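Local atomic coordinates of epoxyqueuosine reductase (Streptococcus thermophilus, PDB entry 5D6S), a protein that belongs to the QueG family of epoxyqueuosine reductases and carries cobalamin together with two iron-sulfur clusters bound in a 4Fe-4S double-cluster domain. Residues E80-I94 with E151-D163. Sequence-based numbering, arbitrary orientation.
Sequences ERIYPKLSLESAKTI and EYKGMVDTGALVD
The carbonyl oxygen of Ala160 takes an almost straight hydrogen bond from Arg81 NH2 (3.2 Å, 174° at the hydrogen). The oxygen lies in the guanidinium plane, whereas the donor sits well above the carbonyl plane, not on a lone pair. Bends at chi2 (105°) and chi3 (142°) curl the Arg81 chain around this oxygen, and Arg81 CA adds a CH...O contact to it. Val162 CG2 sits over the rim of one guanidinium face, 3.7 Å from Arg81 NH2, its side chain crossing the arginine at about a right angle. The other terminal nitrogen, NH1, is hydrogen-bonded to cobalamin, as are Leu161 O, Asp157 O and Asp163 N. Ala160 CB rests against Glu80 O (3.5 Å), Leu161 CD2 reaches Arg81 O, and Leu161 CD1 meets Ile94 CD1 at 4.3 Å. The extended Met155 chain brings its CE to 3.4 Å from Ser87 OG, while Leu88 sets CD2 near Glu151 O and CD1 near Tyr152 O. Ser90 OG donates to Glu151 OE1 (2.8 Å), meeting the carboxylate's anti side but tilted out of its plane. Residues 87-90, linking helix 78-82 to strand 93-100, pack along edge strand 152-155 of the four-stranded antiparallel sheet; the loop after it, leading into helix 163-169, joins Arg81 in lining the cobalamin pocket.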
loop_
_atom_site.group_PDB
_atom_site.type_symbol
_atom_site.label_atom_id
_atom_site.label_comp_id
_atom_site.label_asym_id
_atom_site.label_seq_id
_atom_site.Cartn_x
_atom_site.Cartn_y
_atom_site.Cartn_z
ATOM N N GLU A 80 6.842 15.831 -15.916
ATOM C CA GLU A 80 5.535 15.192 -16.213
ATOM C C GLU A 80 4.617 15.137 -14.967
ATOM O O GLU A 80 3.394 14.953 -15.059
ATOM C CB GLU A 80 5.722 13.781 -16.810
ATOM C CG GLU A 80 5.977 13.797 -18.310
ATOM C CD GLU A 80 6.346 12.452 -18.925
ATOM O OE1 GLU A 80 6.698 12.461 -20.126
ATOM O OE2 GLU A 80 6.312 11.399 -18.248
ATOM N N ARG A 81 5.244 15.300 -13.811
ATOM C CA ARG A 81 4.578 15.209 -12.536
ATOM C C ARG A 81 3.823 16.481 -12.131
ATOM O O ARG A 81 2.778 16.415 -11.472
ATOM C CB ARG A 81 5.628 14.911 -11.487
ATOM C CG ARG A 81 5.136 13.966 -10.438
ATOM C CD ARG A 81 5.694 12.574 -10.595
ATOM N NE ARG A 81 5.944 12.100 -9.250
ATOM C CZ ARG A 81 5.030 11.637 -8.402
ATOM N NH1 ARG A 81 5.412 11.296 -7.185
ATOM N NH2 ARG A 81 3.765 11.477 -8.752
ATOM N N ILE A 82 4.362 17.629 -12.536
ATOM C CA ILE A 82 3.838 18.951 -12.153
ATOM C C ILE A 82 3.127 19.716 -13.289
ATOM O O ILE A 82 2.330 20.609 -13.016
ATOM C CB ILE A 82 4.943 19.873 -11.592
ATOM C CG1 ILE A 82 6.285 19.561 -12.222
ATOM C CG2 ILE A 82 5.062 19.716 -10.087
ATOM C CD1 ILE A 82 7.259 20.700 -12.111
ATOM N N TYR A 83 3.396 19.359 -14.543
ATOM C CA TYR A 83 2.817 20.056 -15.693
ATOM C C TYR A 83 1.800 19.180 -16.413
ATOM O O TYR A 83 2.160 18.448 -17.350
ATOM C CB TYR A 83 3.930 20.487 -16.680
ATOM C CG TYR A 83 4.995 21.396 -16.082
ATOM C CD1 TYR A 83 4.638 22.523 -15.338
ATOM C CD2 TYR A 83 6.350 21.137 -16.268
ATOM C CE1 TYR A 83 5.595 23.360 -14.777
ATOM C CE2 TYR A 83 7.318 21.963 -15.711
ATOM C CZ TYR A 83 6.936 23.081 -14.966
ATOM O OH TYR A 83 7.890 23.896 -14.391
ATOM N N PRO A 84 0.518 19.269 -16.024
ATOM C CA PRO A 84 -0.538 18.432 -16.609
ATOM C C PRO A 84 -0.648 18.461 -18.130
ATOM O O PRO A 84 -1.134 17.492 -18.730
ATOM C CB PRO A 84 -1.819 18.997 -16.005
ATOM C CG PRO A 84 -1.399 19.571 -14.728
ATOM C CD PRO A 84 -0.012 20.114 -14.954
ATOM N N LYS A 85 -0.208 19.552 -18.746
ATOM C CA LYS A 85 -0.308 19.677 -20.199
ATOM C C LYS A 85 0.611 18.697 -20.925
ATOM O O LYS A 85 0.358 18.352 -22.081
ATOM C CB LYS A 85 -0.052 21.118 -20.656
ATOM C CG LYS A 85 -1.210 22.059 -20.363
ATOM C CD LYS A 85 -0.808 23.519 -20.505
ATOM C CE LYS A 85 -1.721 24.421 -19.681
ATOM N NZ LYS A 85 -1.169 25.800 -19.609
ATOM N N LEU A 86 1.661 18.242 -20.243
ATOM C CA LEU A 86 2.538 17.201 -20.793
ATOM C C LEU A 86 1.847 15.840 -20.917
ATOM O O LEU A 86 2.257 15.018 -21.707
ATOM C CB LEU A 86 3.806 17.073 -19.957
ATOM C CG LEU A 86 4.737 18.286 -20.013
ATOM C CD1 LEU A 86 5.987 18.068 -19.162
ATOM C CD2 LEU A 86 5.152 18.589 -21.442
ATOM N N SER A 87 0.795 15.617 -20.139
ATOM C CA SER A 87 -0.038 14.417 -20.270
ATOM C C SER A 87 -1.196 14.583 -21.262
ATOM O O SER A 87 -1.747 13.580 -21.716
ATOM C CB SER A 87 -0.622 13.993 -18.907
ATOM O OG SER A 87 0.382 13.567 -18.010
ATOM N N LEU A 88 -1.609 15.821 -21.544
ATOM C CA LEU A 88 -2.748 16.046 -22.452
ATOM C C LEU A 88 -2.529 17.115 -23.567
ATOM O O LEU A 88 -2.706 16.801 -24.747
ATOM C CB LEU A 88 -4.040 16.306 -21.659
ATOM C CG LEU A 88 -5.374 16.254 -22.442
ATOM C CD1 LEU A 88 -5.518 15.051 -23.355
ATOM C CD2 LEU A 88 -6.565 16.293 -21.491
ATOM N N GLU A 89 -2.169 18.351 -23.210
ATOM C CA GLU A 89 -2.009 19.466 -24.191
ATOM C C GLU A 89 -3.264 20.323 -24.189
ATOM O O GLU A 89 -3.201 21.510 -23.862
ATOM C CB GLU A 89 -1.701 19.012 -25.632
ATOM N N SER A 90 -4.406 19.728 -24.527
ATOM C CA SER A 90 -5.711 20.430 -24.465
ATOM C C SER A 90 -6.295 20.538 -23.044
ATOM O O SER A 90 -7.511 20.689 -22.868
ATOM C CB SER A 90 -6.729 19.748 -25.385
ATOM O OG SER A 90 -7.236 18.574 -24.794
ATOM N N ALA A 91 -5.419 20.486 -22.041
ATOM C CA ALA A 91 -5.832 20.380 -20.650
ATOM C C ALA A 91 -6.342 21.701 -20.125
ATOM O O ALA A 91 -5.731 22.743 -20.314
ATOM C CB ALA A 91 -4.685 19.889 -19.792
ATOM N N LYS A 92 -7.463 21.617 -19.426
ATOM C CA LYS A 92 -8.190 22.782 -18.987
ATOM C C LYS A 92 -8.665 22.604 -17.543
ATOM O O LYS A 92 -8.459 23.470 -16.713
ATOM C CB LYS A 92 -9.368 23.011 -19.937
ATOM C CG LYS A 92 -9.688 24.472 -20.177
ATOM C CD LYS A 92 -8.613 25.150 -21.015
ATOM C CE LYS A 92 -8.209 26.477 -20.382
ATOM N NZ LYS A 92 -7.188 27.208 -21.174
ATOM N N THR A 93 -9.312 21.483 -17.246
ATOM C CA THR A 93 -9.639 21.141 -15.867
ATOM C C THR A 93 -9.227 19.698 -15.541
ATOM O O THR A 93 -8.987 18.889 -16.447
ATOM C CB THR A 93 -11.140 21.363 -15.558
ATOM O OG1 THR A 93 -11.387 21.111 -14.169
ATOM C CG2 THR A 93 -12.025 20.442 -16.368
ATOM N N ILE A 94 -9.106 19.398 -14.245
ATOM C CA ILE A 94 -8.832 18.034 -13.745
ATOM C C ILE A 94 -9.920 17.650 -12.763
ATOM O O ILE A 94 -10.211 18.394 -11.837
ATOM C CB ILE A 94 -7.476 17.922 -12.997
ATOM C CG1 ILE A 94 -6.300 18.219 -13.937
ATOM C CG2 ILE A 94 -7.306 16.528 -12.421
ATOM C CD1 ILE A 94 -4.971 18.415 -13.236
ATOM N N GLU A 151 -12.062 15.633 -24.668
ATOM C CA GLU A 151 -10.765 14.956 -24.634
ATOM C C GLU A 151 -10.352 14.676 -23.199
ATOM O O GLU A 151 -10.470 15.549 -22.343
ATOM C CB GLU A 151 -9.695 15.790 -25.327
ATOM C CG GLU A 151 -9.794 15.777 -26.849
ATOM C CD GLU A 151 -8.544 16.316 -27.537
ATOM O OE1 GLU A 151 -7.580 16.751 -26.840
ATOM O OE2 GLU A 151 -8.518 16.276 -28.790
ATOM N N TYR A 152 -9.858 13.460 -22.946
ATOM C CA TYR A 152 -9.492 13.060 -21.585
ATOM C C TYR A 152 -8.272 12.164 -21.473
ATOM O O TYR A 152 -7.743 11.662 -22.457
ATOM C CB TYR A 152 -10.674 12.386 -20.889
ATOM C CG TYR A 152 -11.152 11.110 -21.536
ATOM C CD1 TYR A 152 -11.962 11.144 -22.649
ATOM C CD2 TYR A 152 -10.830 9.860 -21.000
ATOM C CE1 TYR A 152 -12.430 9.975 -23.225
ATOM C CE2 TYR A 152 -11.307 8.691 -21.569
ATOM C CZ TYR A 152 -12.107 8.767 -22.685
ATOM O OH TYR A 152 -12.550 7.629 -23.300
ATOM N N LYS A 153 -7.846 11.970 -20.232
ATOM C CA LYS A 153 -6.674 11.186 -19.895
ATOM C C LYS A 153 -6.827 10.752 -18.438
ATOM O O LYS A 153 -6.733 11.568 -17.530
ATOM C CB LYS A 153 -5.427 12.043 -20.124
ATOM C CG LYS A 153 -4.133 11.492 -19.580
ATOM C CD LYS A 153 -3.836 10.108 -20.111
ATOM C CE LYS A 153 -2.386 9.761 -19.827
ATOM N NZ LYS A 153 -2.217 8.290 -19.807
ATOM N N GLY A 154 -7.088 9.467 -18.232
ATOM C CA GLY A 154 -7.345 8.925 -16.895
ATOM C C GLY A 154 -6.092 8.446 -16.180
ATOM O O GLY A 154 -5.213 7.859 -16.786
ATOM N N MET A 155 -6.039 8.667 -14.873
ATOM C CA MET A 155 -4.937 8.198 -14.037
ATOM C C MET A 155 -5.441 7.590 -12.728
ATOM O O MET A 155 -6.376 8.098 -12.130
ATOM C CB MET A 155 -3.988 9.357 -13.719
ATOM C CG MET A 155 -3.232 9.843 -14.923
ATOM S SD MET A 155 -2.172 11.203 -14.449
ATOM C CE MET A 155 -1.196 11.387 -15.944
ATOM N N VAL A 156 -4.804 6.521 -12.275
ATOM C CA VAL A 156 -5.034 6.038 -10.912
ATOM C C VAL A 156 -3.787 5.301 -10.402
ATOM O O VAL A 156 -3.465 4.224 -10.877
ATOM C CB VAL A 156 -6.346 5.217 -10.817
ATOM C CG1 VAL A 156 -6.503 4.322 -12.023
ATOM C CG2 VAL A 156 -6.423 4.428 -9.528
ATOM N N ASP A 157 -3.067 5.959 -9.491
ATOM C CA ASP A 157 -1.831 5.475 -8.875
ATOM C C ASP A 157 -0.646 5.444 -9.842
ATOM O O ASP A 157 0.426 5.959 -9.534
ATOM C CB ASP A 157 -2.060 4.122 -8.190
ATOM C CG ASP A 157 -0.815 3.593 -7.475
ATOM O OD1 ASP A 157 -0.301 4.244 -6.546
ATOM O OD2 ASP A 157 -0.408 2.459 -7.777
ATOM N N THR A 158 -0.839 4.843 -11.008
ATOM C CA THR A 158 0.266 4.513 -11.909
ATOM C C THR A 158 0.554 5.607 -12.890
ATOM O O THR A 158 1.468 5.508 -13.694
ATOM C CB THR A 158 -0.099 3.281 -12.748
ATOM O OG1 THR A 158 -1.313 3.525 -13.463
ATOM C CG2 THR A 158 -0.302 2.057 -11.880
ATOM N N GLY A 159 -0.246 6.668 -12.847
ATOM C CA GLY A 159 -0.011 7.851 -13.669
ATOM C C GLY A 159 1.081 8.767 -13.099
ATOM O O GLY A 159 1.583 8.556 -11.989
ATOM N N ALA A 160 1.390 9.834 -13.847
ATOM C CA ALA A 160 2.483 10.773 -13.534
ATOM C C ALA A 160 2.144 11.826 -12.483
ATOM O O ALA A 160 3.019 12.304 -11.763
ATOM C CB ALA A 160 2.918 11.481 -14.789
ATOM N N LEU A 161 0.883 12.168 -12.364
ATOM C CA LEU A 161 0.505 13.166 -11.367
ATOM C C LEU A 161 0.633 12.666 -9.928
ATOM O O LEU A 161 0.571 11.459 -9.651
ATOM C CB LEU A 161 -0.924 13.685 -11.610
ATOM C CG LEU A 161 -1.095 14.409 -12.953
ATOM C CD1 LEU A 161 -2.516 14.924 -13.057
ATOM C CD2 LEU A 161 -0.095 15.539 -13.129
ATOM N N VAL A 162 0.766 13.635 -9.026
ATOM C CA VAL A 162 0.695 13.404 -7.593
ATOM C C VAL A 162 -0.788 13.326 -7.225
ATOM O O VAL A 162 -1.427 14.335 -7.028
ATOM C CB VAL A 162 1.398 14.529 -6.810
ATOM C CG1 VAL A 162 1.406 14.204 -5.332
ATOM C CG2 VAL A 162 2.814 14.726 -7.329
ATOM N N ASP A 163 -1.329 12.112 -7.161
ATOM C CA ASP A 163 -2.767 11.882 -6.963
ATOM C C ASP A 163 -3.303 12.585 -5.717
ATOM O O ASP A 163 -4.489 12.873 -5.587
ATOM C CB ASP A 163 -3.039 10.385 -6.799
ATOM C CG ASP A 163 -2.830 9.600 -8.072
ATOM O OD1 ASP A 163 -2.427 10.210 -9.099
ATOM O OD2 ASP A 163 -3.069 8.364 -8.038
#